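Glutathione S-transferase (Sphingobium chungbukense, PDB 6M1T) binds glutathione and, as a beta-class transferase, probably conjugates it to electrophilic compounds in detoxification. Local coordinates at residues A17-G22 against V191-K196; P111-G116 against L162-H167; Y157-L162 against G183-R188. One frame throughout, in Å; residues are numbered along the deposited sequence.

Contact 1 of 3, residues A17-G22 against V191-K196; sequences ALRETG and VGAALK
Van der Waals packing carries this contact: the side chain of Arg19 lies across the backbone and methyl groups of Ala193 and Ala194. From CG to NE the arginine chain is extended, which carries it over from helix 12-21 to helix 189-198. Its CD is 3.5 Å from Ala194 N and 3.8 Å from Ala194 CB, so aliphatic carbon rests against the turn at Ala194. Further out, NE passes 3.6 Å from Ala194 CA, and at the end of the chain NH1 meets the methyl of Ala193 at 3.7 Å from its CB. The two small residues let the long side chain come close to the backbone of helix 189-198; the CA atoms of Arg19 and Ala194, the nearest pair across the two segments, are 7.4 Å apart.

The polar part is looser. Ala193 O sits 4.1 Å above the centre of the Arg19 guanidinium plane, over one face and not at an N-H, and no hydrogen bond joins the two segments. The guanidinium finds its polar partner one turn back on its own helix, where NH2 is hydrogen-bonded to His15 NE2.

Charge enters through Glu20. Its OE2 forms a salt bridge with Arg188 NE and a hydrogen bond with Ser190 OG, tying helix 12-21 to the start of helix 189-198. Ala194 also packs on Leu12 and Ile16 of helix 12-21.

Helix 12-21 belongs to the thioredoxin-like N-terminal domain, and its packing against the last helix of the chain forms part of the interdomain interface of the glutathione transferase fold.

Contact 2 of 3, residues P111-G116 against L162-H167; sequences PLFTPG and LGWPAH
Phe113 meets Trp164 with its edge, in a T-shaped stack in which the phenyl rim is directed at the face of the indole. The centroids of the phenyl ring and the five-membered indole ring are 5.6 Å apart and the ring planes stand at 74°, and the side chains themselves cross at about a right angle. The leading atom of the phenyl is CZ, which lies 3.9 Å from Trp164 CB. That methylene is close to the plane of the phenyl ring, and CE2 shares it at 4.0 Å. CZ also comes 4.0 Å from Trp164 O. A chi1 of -77° sets Phe113 CG beside the backbone N and sends the ring across to the segment 162-167.

On the flank, Phe113 CE1 is 4.5 Å from His167 CB, a looser touch. The turn that brings Trp164 and His167 to the same ring is closed by a backbone hydrogen bond from His167 N to Trp164 O, 2.9 Å long.

The indole has several further partners. Trp164 NE1 is hydrogen-bonded to Gly8 O, which satisfies its N-H and should restrict rotation of the ring, while Phe109 and His106 make further edge-to-face pairs with it. Val168 adds apolar contact to Phe113.

Through Trp164 this joining of two inter-helix loops in the C-terminal domain reaches the active-site cleft: the indole lies about 4 Å, between side chains, from Cys10 and from His106, both of which bind glutathione, and about as far from the bound glutathione itself.

Contact 3 of 3, residues Y157-L162 against G183-R188; sequences YLFVML and GRIAQR. With SO4 (sulfate ion), chain E.
Phe159 and Ile185 hold helix 153-162 against helix 176-186 within the all-helical C-terminal domain of the glutathione transferase fold. The side chains meet through apolar atoms, with no hydrogen bond between the segments, and Phe159 makes all of the touches from its side. From the helix, Phe159 CB begins the approach 4.1 Å from Ile185 CG2. With CG anti to the backbone N (chi1 173°), the ring is swung out past the isoleucine, the two side chains sliding by one another in opposite directions. CD1 then makes the closest touch, 3.5 Å from Ile185 CG2. This methyl lies over one ring face as a CH-pi contact, 3.7 Å from the centroid and 18° off the ring normal, a little toward the rim. Farther along, CE1 passes from the isoleucine to the backbone and meets Ala186 N at 3.9 Å, while CZ, at the tip, reaches the methyl of Ala186, 4.0 Å from its CB. At CE2 the ring also packs against Val191 of helix 189-198. An alanine in place of Phe159 is likely to open a gap between the two helices, leaving the CG2 methyl of Ile185 without the ring it lies on and removing a packing partner of Val191.

Past Ala186, the chain turns at Arg188, the N-cap residue of helix 189-198. Its guanidinium makes a cation-pi contact with Phe151, which also packs on Ile185. A sulfate ion, probably from the crystallisation liquor, takes two hydrogen bonds at the guanidinium edge: Arg188 NH2 gives a longer, bent one to sulfate O3 at 3.3 Å, whereas Arg188 NH1 points almost straight at sulfate O1, 2.9 Å away with an N-H...O angle of 176°.

From the N terminus, the first segment reached is 17-22, on helix 12-21, whose partner 191-196 lies almost at the other end of the chain; contact 1 thus closes a loop of 168 residues and joins the thioredoxin-like domain to the last helix. Nested inside it, contact 2 closes 45 residues and ties the loop after helix 89-108 to that after helix 153-162, while contact 3 closes 20 and ties helix 153-162 to helix 176-186. These two cross, their segments overlapping at Leu162. Contacts 1 and 3 touch through the Glu20–Arg188 salt bridge and the packing of Val191, whereas contact 2 lies apart from contact 1, nearest atoms about 8 Å away.

Contact 1 of 3, residues A17-G22 against V191-K196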
loop_
_atom_site.group_PDB
_atom_site.type_symbol
_atom_site.label_atom_id
_atom_site.label_comp_id
_atom_site.label_asym_id
_atom_site.label_seq_id
_atom_site.Cartn_x
_atom_site.Cartn_y
_atom_site.Cartn_z
ATOM N N ALA A 17 -5.804 -17.335 0.450
ATOM C CA ALA A 17 -6.829 -16.828 -0.494
ATOM C C ALA A 17 -7.071 -17.826 -1.635
ATOM O O ALA A 17 -8.229 -18.028 -2.031
ATOM C CB ALA A 17 -6.434 -15.443 -1.012
ATOM N N LEU A 18 -6.017 -18.366 -2.235
ATOM C CA LEU A 18 -6.151 -19.374 -3.306
ATOM C C LEU A 18 -6.863 -20.623 -2.763
ATOM O O LEU A 18 -7.637 -21.224 -3.552
ATOM C CB LEU A 18 -4.765 -19.710 -3.867
ATOM C CG LEU A 18 -4.161 -18.594 -4.712
ATOM C CD1 LEU A 18 -2.671 -18.794 -4.871
ATOM C CD2 LEU A 18 -4.838 -18.509 -6.059
ATOM N N ARG A 19 -6.559 -21.031 -1.535
ATOM C CA ARG A 19 -7.272 -22.156 -0.859
ATOM C C ARG A 19 -8.755 -21.776 -0.653
ATOM O O ARG A 19 -9.594 -22.670 -0.803
ATOM C CB ARG A 19 -6.614 -22.551 0.457
ATOM C CG ARG A 19 -5.267 -23.232 0.225
ATOM C CD ARG A 19 -4.585 -23.768 1.456
ATOM N NE ARG A 19 -3.267 -24.248 1.050
ATOM C CZ ARG A 19 -2.964 -25.482 0.672
ATOM N NH1 ARG A 19 -3.875 -26.434 0.702
ATOM N NH2 ARG A 19 -1.736 -25.742 0.269
ATOM N N GLU A 20 -9.060 -20.513 -0.353
ATOM C CA GLU A 20 -10.444 -20.008 -0.157
ATOM C C GLU A 20 -11.214 -19.994 -1.486
ATOM O O GLU A 20 -12.473 -20.133 -1.452
ATOM C CB GLU A 20 -10.442 -18.654 0.556
ATOM C CG GLU A 20 -10.155 -18.743 2.041
ATOM C CD GLU A 20 -11.342 -19.155 2.941
ATOM O OE1 GLU A 20 -12.507 -19.062 2.502
ATOM O OE2 GLU A 20 -11.096 -19.529 4.079
ATOM N N THR A 21 -10.550 -19.834 -2.624
ATOM C CA THR A 21 -11.234 -19.775 -3.932
ATOM C C THR A 21 -11.250 -21.135 -4.661
ATOM O O THR A 21 -12.023 -21.269 -5.635
ATOM C CB THR A 21 -10.642 -18.671 -4.819
ATOM O OG1 THR A 21 -9.315 -19.050 -5.157
ATOM C CG2 THR A 21 -10.703 -17.309 -4.160
ATOM N N GLY A 22 -10.383 -22.077 -4.295
ATOM C CA GLY A 22 -10.296 -23.388 -4.962
ATOM C C GLY A 22 -9.547 -23.305 -6.283
ATOM O O GLY A 22 -9.699 -24.192 -7.096
ATOM N N VAL A 191 -7.364 -22.113 6.089
ATOM C CA VAL A 191 -6.289 -21.507 6.910
ATOM C C VAL A 191 -5.422 -22.619 7.495
ATOM O O VAL A 191 -4.177 -22.574 7.289
ATOM C CB VAL A 191 -6.893 -20.524 7.935
ATOM C CG1 VAL A 191 -5.844 -19.935 8.839
ATOM C CG2 VAL A 191 -7.634 -19.428 7.199
ATOM N N GLY A 192 -6.037 -23.636 8.131
ATOM C CA GLY A 192 -5.292 -24.797 8.661
ATOM C C GLY A 192 -4.469 -25.492 7.596
ATOM O O GLY A 192 -3.286 -25.798 7.862
ATOM N N ALA A 193 -5.043 -25.693 6.404
ATOM C CA ALA A 193 -4.353 -26.351 5.260
ATOM C C ALA A 193 -3.127 -25.531 4.817
ATOM O O ALA A 193 -2.067 -26.133 4.587
ATOM C CB ALA A 193 -5.327 -26.533 4.117
ATOM N N ALA A 194 -3.247 -24.193 4.688
ATOM C CA ALA A 194 -2.074 -23.331 4.333
ATOM C C ALA A 194 -1.031 -23.383 5.451
ATOM O O ALA A 194 0.151 -23.558 5.157
ATOM C CB ALA A 194 -2.469 -21.907 4.036
ATOM N N LEU A 195 -1.465 -23.309 6.714
ATOM C CA LEU A 195 -0.525 -23.338 7.867
ATOM C C LEU A 195 0.239 -24.663 7.794
ATOM O O LEU A 195 1.458 -24.661 7.946
ATOM C CB LEU A 195 -1.307 -23.209 9.187
ATOM C CG LEU A 195 -1.434 -21.859 9.897
ATOM C CD1 LEU A 195 -1.079 -20.638 9.058
ATOM C CD2 LEU A 195 -2.836 -21.705 10.470
ATOM N N LYS A 196 -0.450 -25.780 7.519
ATOM C CA LYS A 196 0.167 -27.124 7.470
ATOM C C LYS A 196 1.094 -27.210 6.256
ATOM O O LYS A 196 2.253 -27.641 6.439
ATOM C CB LYS A 196 -0.905 -28.234 7.483
ATOM C CG LYS A 196 -0.355 -29.646 7.668
ATOM C CD LYS A 196 -1.377 -30.692 8.079
ATOM C CE LYS A 196 -0.790 -32.082 8.270
ATOM N NZ LYS A 196 -1.816 -33.147 8.077
#

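Contact 2 of 3, residues P111-G116 against L162-H167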
loop_
_atom_site.group_PDB
_atom_site.type_symbol
_atom_site.label_atom_id
_atom_site.label_comp_id
_atom_site.label_asym_id
_atom_site.label_seq_id
_atom_site.Cartn_x
_atom_site.Cartn_y
_atom_site.Cartn_z
ATOM N N PRO A 111 12.115 -3.117 11.264
ATOM C CA PRO A 111 13.249 -3.091 12.198
ATOM C C PRO A 111 13.268 -4.270 13.185
ATOM O O PRO A 111 14.340 -4.776 13.497
ATOM C CB PRO A 111 13.068 -1.799 13.007
ATOM C CG PRO A 111 12.157 -0.934 12.131
ATOM C CD PRO A 111 11.283 -1.916 11.388
ATOM N N LEU A 112 12.095 -4.711 13.643
ATOM C CA LEU A 112 11.985 -5.857 14.587
ATOM C C LEU A 112 12.467 -7.146 13.922
ATOM O O LEU A 112 12.883 -8.035 14.692
ATOM C CB LEU A 112 10.541 -6.030 15.059
ATOM C CG LEU A 112 9.962 -4.928 15.929
ATOM C CD1 LEU A 112 8.509 -5.227 16.254
ATOM C CD2 LEU A 112 10.749 -4.763 17.213
ATOM N N PHE A 113 12.378 -7.286 12.586
ATOM C CA PHE A 113 12.803 -8.505 11.839
ATOM C C PHE A 113 14.156 -8.289 11.140
ATOM O O PHE A 113 14.555 -9.131 10.309
ATOM C CB PHE A 113 11.743 -8.947 10.818
ATOM C CG PHE A 113 10.560 -9.665 11.421
ATOM C CD1 PHE A 113 10.645 -11.004 11.776
ATOM C CD2 PHE A 113 9.368 -8.997 11.663
ATOM C CE1 PHE A 113 9.553 -11.669 12.311
ATOM C CE2 PHE A 113 8.272 -9.659 12.195
ATOM C CZ PHE A 113 8.364 -10.998 12.516
ATOM N N THR A 114 14.839 -7.191 11.442
ATOM C CA THR A 114 16.206 -6.878 10.965
ATOM C C THR A 114 17.156 -7.067 12.147
ATOM O O THR A 114 17.194 -6.220 13.031
ATOM C CB THR A 114 16.224 -5.471 10.360
ATOM O OG1 THR A 114 15.199 -5.438 9.364
ATOM C CG2 THR A 114 17.547 -5.108 9.722
ATOM N N PRO A 115 17.903 -8.196 12.253
ATOM C CA PRO A 115 18.917 -8.347 13.310
ATOM C C PRO A 115 19.940 -7.190 13.376
ATOM O O PRO A 115 20.331 -6.833 14.453
ATOM C CB PRO A 115 19.577 -9.696 12.958
ATOM C CG PRO A 115 18.469 -10.464 12.261
ATOM C CD PRO A 115 17.787 -9.402 11.415
ATOM N N GLY A 116 20.310 -6.588 12.240
ATOM C CA GLY A 116 21.178 -5.387 12.192
ATOM C C GLY A 116 20.663 -4.206 13.024
ATOM O O GLY A 116 21.488 -3.559 13.719
ATOM N N LEU A 162 -0.927 -10.670 12.131
ATOM C CA LEU A 162 -1.195 -10.864 13.595
ATOM C C LEU A 162 -0.472 -12.106 14.103
ATOM O O LEU A 162 -0.205 -12.186 15.303
ATOM C CB LEU A 162 -2.709 -10.928 13.831
ATOM C CG LEU A 162 -3.454 -9.623 13.594
ATOM C CD1 LEU A 162 -4.933 -9.809 13.908
ATOM C CD2 LEU A 162 -2.899 -8.491 14.396
ATOM N N GLY A 163 -0.013 -12.978 13.202
ATOM C CA GLY A 163 0.947 -14.038 13.559
ATOM C C GLY A 163 2.370 -13.575 13.824
ATOM O O GLY A 163 3.149 -14.431 14.295
ATOM N N TRP A 164 2.745 -12.313 13.538
ATOM C CA TRP A 164 4.153 -11.842 13.645
ATOM C C TRP A 164 4.564 -11.340 15.034
ATOM O O TRP A 164 5.678 -11.619 15.450
ATOM C CB TRP A 164 4.439 -10.760 12.604
ATOM C CG TRP A 164 4.392 -11.295 11.213
ATOM C CD1 TRP A 164 4.351 -12.586 10.785
ATOM C CD2 TRP A 164 4.395 -10.476 10.036
ATOM N NE1 TRP A 164 4.346 -12.628 9.410
ATOM C CE2 TRP A 164 4.336 -11.341 8.928
ATOM C CE3 TRP A 164 4.401 -9.102 9.856
ATOM C CZ2 TRP A 164 4.310 -10.860 7.619
ATOM C CZ3 TRP A 164 4.335 -8.618 8.569
ATOM C CH2 TRP A 164 4.307 -9.488 7.471
ATOM N N PRO A 165 3.742 -10.573 15.762
ATOM C CA PRO A 165 4.171 -10.022 17.055
ATOM C C PRO A 165 4.738 -11.096 17.996
ATOM O O PRO A 165 5.713 -10.806 18.687
ATOM C CB PRO A 165 2.886 -9.402 17.606
ATOM C CG PRO A 165 2.084 -9.054 16.391
ATOM C CD PRO A 165 2.402 -10.132 15.381
ATOM N N ALA A 166 4.188 -12.310 17.974
ATOM C CA ALA A 166 4.610 -13.366 18.940
ATOM C C ALA A 166 6.068 -13.739 18.683
ATOM O O ALA A 166 6.724 -14.202 19.608
ATOM C CB ALA A 166 3.705 -14.573 18.901
ATOM N N HIS A 167 6.597 -13.480 17.473
ATOM C CA HIS A 167 7.988 -13.826 17.110
ATOM C C HIS A 167 8.945 -12.677 17.377
ATOM O O HIS A 167 10.127 -12.911 17.202
ATOM C CB HIS A 167 8.085 -14.245 15.645
ATOM C CG HIS A 167 7.282 -15.454 15.379
ATOM N ND1 HIS A 167 7.846 -16.697 15.404
ATOM C CD2 HIS A 167 5.979 -15.618 15.099
ATOM C CE1 HIS A 167 6.920 -17.593 15.175
ATOM N NE2 HIS A 167 5.758 -16.952 14.987
#

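Contact 3 of 3, residues Y157-L162 against G183-R188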
loop_
_atom_site.group_PDB
_atom_site.type_symbol
_atom_site.label_atom_id
_atom_site.label_comp_id
_atom_site.label_asym_id
_atom_site.label_seq_id
_atom_site.Cartn_x
_atom_site.Cartn_y
_atom_site.Cartn_z
ATOM N N TYR A 157 -5.205 -11.075 5.119
ATOM C CA TYR A 157 -3.933 -10.307 5.174
ATOM C C TYR A 157 -3.621 -9.876 6.614
ATOM O O TYR A 157 -2.507 -10.121 7.105
ATOM C CB TYR A 157 -4.106 -9.131 4.243
ATOM C CG TYR A 157 -2.859 -8.411 3.812
ATOM C CD1 TYR A 157 -1.600 -8.992 3.823
ATOM C CD2 TYR A 157 -3.004 -7.153 3.257
ATOM C CE1 TYR A 157 -0.487 -8.285 3.368
ATOM C CE2 TYR A 157 -1.920 -6.452 2.767
ATOM C CZ TYR A 157 -0.664 -7.021 2.810
ATOM O OH TYR A 157 0.395 -6.266 2.361
ATOM N N LEU A 158 -4.630 -9.346 7.334
ATOM C CA LEU A 158 -4.453 -8.920 8.740
ATOM C C LEU A 158 -4.089 -10.144 9.564
ATOM O O LEU A 158 -3.127 -10.053 10.341
ATOM C CB LEU A 158 -5.713 -8.246 9.289
ATOM C CG LEU A 158 -5.674 -7.854 10.765
ATOM C CD1 LEU A 158 -4.468 -6.953 11.079
ATOM C CD2 LEU A 158 -6.995 -7.185 11.157
ATOM N N PHE A 159 -4.856 -11.236 9.400
ATOM C CA PHE A 159 -4.619 -12.494 10.163
ATOM C C PHE A 159 -3.155 -12.914 10.055
ATOM O O PHE A 159 -2.522 -13.199 11.046
ATOM C CB PHE A 159 -5.487 -13.612 9.605
ATOM C CG PHE A 159 -5.200 -14.956 10.193
ATOM C CD1 PHE A 159 -5.731 -15.284 11.429
ATOM C CD2 PHE A 159 -4.513 -15.924 9.467
ATOM C CE1 PHE A 159 -5.551 -16.548 11.968
ATOM C CE2 PHE A 159 -4.333 -17.190 10.010
ATOM C CZ PHE A 159 -4.823 -17.487 11.268
ATOM N N VAL A 160 -2.593 -12.877 8.837
ATOM C CA VAL A 160 -1.183 -13.303 8.625
ATOM C C VAL A 160 -0.235 -12.432 9.455
ATOM O O VAL A 160 0.600 -12.978 10.180
ATOM C CB VAL A 160 -0.799 -13.360 7.139
ATOM C CG1 VAL A 160 0.705 -13.528 6.974
ATOM C CG2 VAL A 160 -1.562 -14.456 6.444
ATOM N N MET A 161 -0.348 -11.118 9.386
ATOM C CA MET A 161 0.510 -10.183 10.141
ATOM C C MET A 161 0.267 -10.278 11.662
ATOM O O MET A 161 1.201 -10.038 12.385
ATOM C CB MET A 161 0.273 -8.756 9.624
ATOM C CG MET A 161 0.612 -8.636 8.136
ATOM S SD MET A 161 0.612 -6.864 7.644
ATOM C CE MET A 161 -0.242 -6.940 6.085
ATOM N N LEU A 162 -0.927 -10.670 12.131
ATOM C CA LEU A 162 -1.195 -10.864 13.595
ATOM C C LEU A 162 -0.472 -12.106 14.103
ATOM O O LEU A 162 -0.205 -12.186 15.303
ATOM C CB LEU A 162 -2.709 -10.928 13.831
ATOM C CG LEU A 162 -3.454 -9.623 13.594
ATOM C CD1 LEU A 162 -4.933 -9.809 13.908
ATOM C CD2 LEU A 162 -2.899 -8.491 14.396
ATOM N N GLY A 183 -8.429 -16.604 16.503
ATOM C CA GLY A 183 -9.231 -17.781 16.900
ATOM C C GLY A 183 -10.248 -18.221 15.872
ATOM O O GLY A 183 -10.173 -19.391 15.459
ATOM N N ARG A 184 -11.189 -17.356 15.494
ATOM C CA ARG A 184 -12.253 -17.695 14.517
ATOM C C ARG A 184 -11.603 -18.003 13.166
ATOM O O ARG A 184 -11.967 -18.995 12.529
ATOM C CB ARG A 184 -13.279 -16.565 14.400
ATOM C CG ARG A 184 -14.060 -16.322 15.688
ATOM C CD ARG A 184 -15.196 -15.327 15.554
ATOM N NE ARG A 184 -14.855 -14.064 14.901
ATOM C CZ ARG A 184 -14.363 -12.981 15.508
ATOM N NH1 ARG A 184 -14.099 -12.990 16.800
ATOM N NH2 ARG A 184 -14.118 -11.890 14.805
ATOM N N ILE A 185 -10.666 -17.173 12.711
ATOM C CA ILE A 185 -10.150 -17.345 11.325
ATOM C C ILE A 185 -9.365 -18.659 11.221
ATOM O O ILE A 185 -9.502 -19.340 10.230
ATOM C CB ILE A 185 -9.361 -16.100 10.882
ATOM C CG1 ILE A 185 -10.345 -14.941 10.695
ATOM C CG2 ILE A 185 -8.545 -16.403 9.627
ATOM C CD1 ILE A 185 -9.704 -13.575 10.535
ATOM N N ALA A 186 -8.589 -18.997 12.230
ATOM C CA ALA A 186 -7.711 -20.177 12.250
ATOM C C ALA A 186 -8.541 -21.472 12.136
ATOM O O ALA A 186 -7.968 -22.484 11.742
ATOM C CB ALA A 186 -6.834 -20.139 13.475
ATOM N N GLN A 187 -9.839 -21.448 12.431
ATOM C CA GLN A 187 -10.702 -22.654 12.345
ATOM C C GLN A 187 -11.119 -22.862 10.890
ATOM O O GLN A 187 -11.644 -23.930 10.593
ATOM C CB GLN A 187 -11.917 -22.514 13.266
ATOM C CG GLN A 187 -11.530 -22.211 14.710
ATOM C CD GLN A 187 -12.654 -22.530 15.664
ATOM O OE1 GLN A 187 -13.708 -21.892 15.645
ATOM N NE2 GLN A 187 -12.438 -23.537 16.495
ATOM N N ARG A 188 -10.908 -21.889 10.004
ATOM C CA ARG A 188 -11.304 -22.075 8.595
ATOM C C ARG A 188 -10.404 -23.158 8.022
ATOM O O ARG A 188 -9.212 -23.175 8.317
ATOM C CB ARG A 188 -11.229 -20.769 7.810
ATOM C CG ARG A 188 -12.151 -19.702 8.358
ATOM C CD ARG A 188 -12.051 -18.440 7.546
ATOM N NE ARG A 188 -12.585 -18.638 6.209
ATOM C CZ ARG A 188 -13.835 -18.369 5.847
ATOM N NH1 ARG A 188 -14.693 -17.862 6.715
ATOM N NH2 ARG A 188 -14.220 -18.582 4.613
HETATM S S SO4 E . -17.801 -16.831 4.498
HETATM O O1 SO4 E . -17.332 -17.227 5.795
HETATM O O2 SO4 E . -18.714 -17.831 4.025
HETATM O O3 SO4 E . -16.698 -16.704 3.578
HETATM O O4 SO4 E . -18.458 -15.563 4.630
#